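Local coordinates for 6-phosphogluconate dehydrogenase (Pseudomonas syringae, PDB 5U5G), which probably reduces 2-oxopropylphosphonate with NADPH in fosfomycin biosynthesis, at residues R3-Q15 with I52-T66. Sequence-based numbering, arbitrary orientation.
With NAP (NADP nicotinamide-adenine-dinucleotide phosphate), chain E.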
loop_
_atom_site.group_PDB
_atom_site.type_symbol
_atom_site.label_atom_id
_atom_site.label_comp_id
_atom_site.label_asym_id
_atom_site.label_seq_id
_atom_site.Cartn_x
_atom_site.Cartn_y
_atom_site.Cartn_z
ATOM N N ARG A 3 37.113 5.451 -11.114
ATOM C CA ARG A 3 36.576 4.721 -12.264
ATOM C C ARG A 3 35.423 5.487 -12.922
ATOM O O ARG A 3 34.415 5.783 -12.273
ATOM C CB ARG A 3 36.115 3.340 -11.842
ATOM N N VAL A 4 35.566 5.798 -14.207
ATOM C CA VAL A 4 34.582 6.626 -14.902
ATOM C C VAL A 4 33.359 5.787 -15.265
ATOM O O VAL A 4 33.481 4.692 -15.833
ATOM C CB VAL A 4 35.200 7.273 -16.153
ATOM C CG1 VAL A 4 34.135 8.032 -16.950
ATOM C CG2 VAL A 4 36.330 8.208 -15.759
ATOM N N VAL A 5 32.174 6.306 -14.949
ATOM C CA VAL A 5 30.911 5.694 -15.346
ATOM C C VAL A 5 30.180 6.626 -16.308
ATOM O O VAL A 5 30.207 7.852 -16.141
ATOM C CB VAL A 5 30.030 5.377 -14.120
ATOM C CG1 VAL A 5 30.697 4.311 -13.236
ATOM C CG2 VAL A 5 29.771 6.635 -13.327
ATOM N N GLY A 6 29.513 6.039 -17.318
ATOM C CA GLY A 6 28.675 6.788 -18.228
ATOM C C GLY A 6 27.209 6.718 -17.834
ATOM O O GLY A 6 26.792 5.828 -17.094
ATOM N N PHE A 7 26.421 7.668 -18.345
ATOM C CA PHE A 7 24.992 7.711 -18.036
ATOM C C PHE A 7 24.234 8.322 -19.205
ATOM O O PHE A 7 24.529 9.447 -19.613
ATOM C CB PHE A 7 24.734 8.505 -16.751
ATOM C CG PHE A 7 23.470 8.118 -16.048
ATOM C CD1 PHE A 7 22.230 8.474 -16.572
ATOM C CD2 PHE A 7 23.514 7.403 -14.859
ATOM C CE1 PHE A 7 21.073 8.119 -15.934
ATOM C CE2 PHE A 7 22.359 7.049 -14.207
ATOM C CZ PHE A 7 21.131 7.398 -14.742
ATOM N N ILE A 8 23.257 7.582 -19.734
ATOM C CA ILE A 8 22.430 8.009 -20.860
ATOM C C ILE A 8 20.992 8.141 -20.377
ATOM O O ILE A 8 20.422 7.184 -19.845
ATOM C CB ILE A 8 22.490 7.000 -22.023
ATOM C CG1 ILE A 8 23.912 6.807 -22.526
ATOM C CG2 ILE A 8 21.537 7.401 -23.134
ATOM C CD1 ILE A 8 24.143 5.419 -23.187
ATOM N N GLY A 9 20.394 9.308 -20.586
ATOM C CA GLY A 9 19.012 9.495 -20.204
ATOM C C GLY A 9 18.925 10.375 -18.982
ATOM O O GLY A 9 19.062 9.913 -17.848
ATOM N N LEU A 10 18.730 11.666 -19.209
ATOM C CA LEU A 10 18.733 12.615 -18.115
ATOM C C LEU A 10 17.320 13.128 -17.918
ATOM O O LEU A 10 17.083 14.338 -17.882
ATOM C CB LEU A 10 19.722 13.746 -18.402
ATOM C CG LEU A 10 21.169 13.260 -18.606
ATOM C CD1 LEU A 10 22.119 14.410 -18.959
ATOM C CD2 LEU A 10 21.701 12.480 -17.396
ATOM N N GLY A 11 16.371 12.212 -17.832
ATOM C CA GLY A 11 15.024 12.557 -17.445
ATOM C C GLY A 11 14.951 12.719 -15.943
ATOM O O GLY A 11 15.962 12.877 -15.254
ATOM N N ARG A 12 13.720 12.668 -15.431
ATOM C CA ARG A 12 13.497 12.866 -14.006
ATOM C C ARG A 12 14.329 11.896 -13.177
ATOM O O ARG A 12 15.064 12.307 -12.270
ATOM C CB ARG A 12 12.007 12.707 -13.689
ATOM C CG ARG A 12 11.132 13.882 -14.140
ATOM C CD ARG A 12 9.747 13.346 -14.528
ATOM N NE ARG A 12 8.672 14.325 -14.422
ATOM C CZ ARG A 12 7.946 14.784 -15.440
ATOM N NH1 ARG A 12 8.166 14.354 -16.684
ATOM N NH2 ARG A 12 6.984 15.672 -15.204
ATOM N N MET A 13 14.195 10.602 -13.453
ATOM C CA MET A 13 14.919 9.598 -12.674
ATOM C C MET A 13 16.406 9.608 -13.004
ATOM O O MET A 13 17.246 9.482 -12.106
ATOM C CB MET A 13 14.326 8.208 -12.933
ATOM C CG MET A 13 15.040 7.070 -12.186
ATOM S SD MET A 13 14.855 7.248 -10.391
ATOM C CE MET A 13 13.102 7.361 -10.295
ATOM N N GLY A 14 16.752 9.751 -14.287
ATOM C CA GLY A 14 18.164 9.747 -14.667
ATOM C C GLY A 14 18.955 10.864 -14.002
ATOM O O GLY A 14 20.017 10.630 -13.416
ATOM N N GLN A 15 18.439 12.095 -14.080
ATOM C CA GLN A 15 19.050 13.223 -13.376
ATOM C C GLN A 15 19.255 12.926 -11.893
ATOM O O GLN A 15 20.318 13.211 -11.334
ATOM C CB GLN A 15 18.180 14.476 -13.536
ATOM C CG GLN A 15 18.291 15.162 -14.898
ATOM C CD GLN A 15 17.444 16.435 -14.970
ATOM O OE1 GLN A 15 17.640 17.361 -14.174
ATOM N NE2 GLN A 15 16.475 16.469 -15.903
ATOM N N ILE A 52 27.276 8.710 -28.243
ATOM C CA ILE A 52 27.588 7.429 -27.613
ATOM C C ILE A 52 29.031 7.021 -27.876
ATOM O O ILE A 52 29.646 6.315 -27.062
ATOM C CB ILE A 52 26.576 6.371 -28.105
ATOM C CG1 ILE A 52 25.160 6.757 -27.675
ATOM C CG2 ILE A 52 26.914 4.976 -27.608
ATOM C CD1 ILE A 52 25.055 7.167 -26.240
ATOM N N VAL A 53 29.600 7.458 -29.002
ATOM C CA VAL A 53 31.013 7.213 -29.271
ATOM C C VAL A 53 31.873 7.852 -28.192
ATOM O O VAL A 53 32.737 7.201 -27.589
ATOM C CB VAL A 53 31.392 7.737 -30.669
ATOM C CG1 VAL A 53 32.910 7.716 -30.853
ATOM C CG2 VAL A 53 30.698 6.922 -31.745
ATOM N N ALA A 54 31.656 9.147 -27.939
ATOM C CA ALA A 54 32.438 9.842 -26.927
ATOM C C ALA A 54 32.235 9.216 -25.558
ATOM O O ALA A 54 33.180 9.107 -24.767
ATOM C CB ALA A 54 32.061 11.326 -26.895
ATOM N N LEU A 55 31.003 8.812 -25.250
ATOM C CA LEU A 55 30.746 8.253 -23.933
ATOM C C LEU A 55 31.477 6.929 -23.757
ATOM O O LEU A 55 32.169 6.724 -22.754
ATOM C CB LEU A 55 29.242 8.090 -23.723
ATOM C CG LEU A 55 28.744 7.752 -22.324
ATOM C CD1 LEU A 55 29.053 8.873 -21.351
ATOM C CD2 LEU A 55 27.257 7.537 -22.404
ATOM N N THR A 56 31.359 6.027 -24.738
ATOM C CA THR A 56 31.991 4.716 -24.623
ATOM C C THR A 56 33.515 4.797 -24.645
ATOM O O THR A 56 34.180 3.892 -24.125
ATOM C CB THR A 56 31.509 3.787 -25.748
ATOM O OG1 THR A 56 31.692 4.425 -27.020
ATOM C CG2 THR A 56 30.022 3.416 -25.565
ATOM N N ARG A 57 34.092 5.848 -25.236
ATOM C CA ARG A 57 35.543 6.005 -25.160
ATOM C C ARG A 57 35.982 6.175 -23.719
ATOM O O ARG A 57 36.995 5.605 -23.293
ATOM C CB ARG A 57 36.001 7.206 -25.993
ATOM C CG ARG A 57 37.525 7.406 -26.025
ATOM C CD ARG A 57 37.900 8.716 -26.731
ATOM N NE ARG A 57 39.329 9.029 -26.654
ATOM C CZ ARG A 57 39.851 10.228 -26.918
ATOM N NH1 ARG A 57 39.068 11.243 -27.266
ATOM N NH2 ARG A 57 41.163 10.418 -26.821
ATOM N N ALA A 58 35.211 6.942 -22.944
ATOM C CA ALA A 58 35.602 7.277 -21.583
ATOM C C ALA A 58 35.218 6.202 -20.575
ATOM O O ALA A 58 35.889 6.058 -19.545
ATOM C CB ALA A 58 34.959 8.603 -21.168
ATOM N N ALA A 59 34.138 5.466 -20.813
ATOM C CA ALA A 59 33.542 4.682 -19.742
ATOM C C ALA A 59 33.328 3.245 -20.185
ATOM O O ALA A 59 32.817 2.993 -21.283
ATOM C CB ALA A 59 32.224 5.316 -19.279
ATOM N N ARG A 60 33.741 2.307 -19.335
ATOM C CA ARG A 60 33.562 0.887 -19.586
ATOM C C ARG A 60 32.310 0.333 -18.915
ATOM O O ARG A 60 31.929 -0.809 -19.200
ATOM C CB ARG A 60 34.804 0.108 -19.113
ATOM C CG ARG A 60 36.137 0.713 -19.598
ATOM C CD ARG A 60 36.639 0.137 -20.935
ATOM N NE ARG A 60 35.659 0.181 -22.022
ATOM C CZ ARG A 60 35.385 1.260 -22.752
ATOM N NH1 ARG A 60 36.022 2.406 -22.520
ATOM N NH2 ARG A 60 34.480 1.183 -23.725
ATOM N N VAL A 61 31.691 1.102 -18.014
ATOM C CA VAL A 61 30.379 0.802 -17.448
ATOM C C VAL A 61 29.479 2.000 -17.707
ATOM O O VAL A 61 29.872 3.142 -17.433
ATOM C CB VAL A 61 30.435 0.505 -15.939
ATOM C CG1 VAL A 61 29.034 0.147 -15.431
ATOM C CG2 VAL A 61 31.411 -0.619 -15.638
ATOM N N LEU A 62 28.285 1.742 -18.254
ATOM C CA LEU A 62 27.310 2.786 -18.563
ATOM C C LEU A 62 25.960 2.447 -17.947
ATOM O O LEU A 62 25.567 1.273 -17.892
ATOM C CB LEU A 62 27.100 2.973 -20.075
ATOM C CG LEU A 62 28.262 2.976 -21.060
ATOM C CD1 LEU A 62 27.724 3.193 -22.443
ATOM C CD2 LEU A 62 29.243 4.066 -20.713
ATOM N N PHE A 63 25.248 3.476 -17.496
ATOM C CA PHE A 63 23.851 3.353 -17.106
ATOM C C PHE A 63 22.961 3.941 -18.193
ATOM O O PHE A 63 23.331 4.909 -18.867
ATOM C CB PHE A 63 23.564 4.071 -15.782
ATOM C CG PHE A 63 24.279 3.488 -14.590
ATOM C CD1 PHE A 63 23.711 2.449 -13.860
ATOM C CD2 PHE A 63 25.503 4.007 -14.178
ATOM C CE1 PHE A 63 24.359 1.915 -12.754
ATOM C CE2 PHE A 63 26.167 3.475 -13.079
ATOM C CZ PHE A 63 25.590 2.424 -12.363
ATOM N N VAL A 64 21.781 3.348 -18.352
ATOM C CA VAL A 64 20.752 3.810 -19.278
ATOM C C VAL A 64 19.472 4.009 -18.479
ATOM O O VAL A 64 19.058 3.110 -17.735
ATOM C CB VAL A 64 20.514 2.806 -20.427
ATOM C CG1 VAL A 64 19.383 3.286 -21.354
ATOM C CG2 VAL A 64 21.790 2.566 -21.208
ATOM N N CYS A 65 18.840 5.182 -18.634
ATOM C CA CYS A 65 17.582 5.441 -17.928
ATOM C C CYS A 65 16.701 6.311 -18.832
ATOM O O CYS A 65 16.639 7.538 -18.717
ATOM C CB CYS A 65 17.806 6.101 -16.570
ATOM S SG CYS A 65 16.304 6.138 -15.595
ATOM N N THR A 66 16.013 5.656 -19.761
ATOM C CA THR A 66 15.181 6.318 -20.753
ATOM C C THR A 66 13.769 5.771 -20.643
ATOM O O THR A 66 13.511 4.820 -19.909
ATOM C CB THR A 66 15.733 6.095 -22.169
ATOM O OG1 THR A 66 15.670 4.698 -22.492
ATOM C CG2 THR A 66 17.203 6.571 -22.266
HETATM P PA NAP E . 11.314 11.187 -18.419
HETATM O O1A NAP E . 10.163 11.314 -19.347
HETATM O O2A NAP E . 11.488 12.139 -17.262
HETATM O O5B NAP E . 12.732 11.173 -19.284
HETATM C C5B NAP E . 12.586 10.225 -20.313
HETATM C C4B NAP E . 13.997 9.984 -20.891
HETATM O O4B NAP E . 13.950 9.141 -22.041
HETATM C C3B NAP E . 14.642 11.362 -21.283
HETATM O O3B NAP E . 16.021 11.290 -21.082
HETATM C C2B NAP E . 14.373 11.377 -22.801
HETATM O O2B NAP E . 15.258 12.072 -23.534
HETATM C C1B NAP E . 14.601 9.839 -23.087
HETATM N N9A NAP E . 13.996 9.512 -24.363
HETATM C C8A NAP E . 12.645 9.244 -24.668
HETATM N N7A NAP E . 12.437 9.007 -25.992
HETATM C C5A NAP E . 13.714 9.141 -26.555
HETATM C C6A NAP E . 14.183 9.027 -27.875
HETATM N N6A NAP E . 13.326 8.720 -28.903
HETATM N N1A NAP E . 15.492 9.214 -28.180
HETATM C C2A NAP E . 16.311 9.516 -27.124
HETATM N N3A NAP E . 16.018 9.652 -25.823
HETATM C C4A NAP E . 14.690 9.457 -25.557
HETATM O O3 NAP E . 11.020 9.660 -17.891
HETATM P PN NAP E . 11.548 9.347 -16.412
HETATM O O1N NAP E . 12.957 9.738 -16.195
HETATM O O2N NAP E . 10.476 9.476 -15.354
HETATM O O5D NAP E . 11.646 7.605 -16.466
HETATM C C5D NAP E . 12.758 7.176 -17.115
HETATM C C4D NAP E . 12.824 5.673 -16.911
HETATM O O4D NAP E . 12.874 5.371 -15.492
HETATM C C3D NAP E . 11.494 5.012 -17.468
HETATM O O3D NAP E . 11.819 3.778 -18.044
HETATM C C2D NAP E . 10.656 4.826 -16.222
HETATM O O2D NAP E . 9.782 3.730 -16.294
HETATM C C1D NAP E . 11.783 4.514 -15.184
HETATM N N1N NAP E . 11.358 4.819 -13.832
HETATM C C2N NAP E . 10.894 6.111 -13.465
HETATM C C3N NAP E . 10.584 6.355 -12.144
HETATM C C7N NAP E . 10.134 7.684 -11.721
HETATM O O7N NAP E . 9.888 7.959 -10.546
HETATM N N7N NAP E . 10.025 8.700 -12.654
HETATM C C4N NAP E . 10.755 5.305 -11.077
HETATM C C5N NAP E . 11.220 4.011 -11.578
HETATM C C6N NAP E . 11.478 3.805 -12.869
HETATM P P2B NAP E . 14.904 13.879 -23.679
HETATM O O1X NAP E . 15.329 14.300 -22.306
HETATM O O2X NAP E . 15.810 14.294 -24.841
HETATM O O3X NAP E . 13.421 13.818 -23.956
HETATM O O HOH W 1 35.160 3.071 -17.078
HETATM O O HOH W 2 15.671 9.471 -16.860
#
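G6 and I8 are zipped to the neighbouring parallel strand by four backbone hydrogen bonds: G6 N to V61 O, F63 N to G6 O, I8 N to F63 O and C65 N to I8 O. This pairs strands 5-8 and 61-64, central strands of a Rossmann-type sheet.

On the face carrying G6 and I8, helix 52-58 packs against the sheet. Having no side chain, G6 lets L62 CD2 come within 3.7 Å of its CA, which L55 CD1 also meets, and A59 CB within 3.4 Å of G6 N. I8 reaches further: CG1 stands beside the backbone N (chi1 -59°), carrying CD1 to within 3.6 Å of I52 CD1, while L55 CD2 presses tightly on I8 CG1 at 3.4 Å. Branched aliphatic chains fill this greasy layer without needing polar partners.

On the other face, the F7 and F63 rings meet obliquely, planes 31° apart, with F7 CD2 3.5 Å from F63 CB. Across the ring from CD2, CE1 of F7 touches C65 CB at 3.9 Å, and helix 12-23 also packs on F7.

Beyond the strands, M13 CG rests 3.8 Å from C65 SG. A water bound to G14 N, C65 O and NADP O1N links the glycine-rich turn, the residue that follows strand 61-64 and the cofactor. R12 N donates to O2A of the same diphosphate and M13 N to O1N, and T66 O accepts from the nicotinamide ribose O3D at 2.7 Å.

Strand pairing runs to I8 and C65, directly beside G9, and so probably fixes where the G9, G11 and G14 turn begins, consistent with a GxGxxG motif, where the amides of R12 and M13 at the helix start can meet the diphosphate's negative charge.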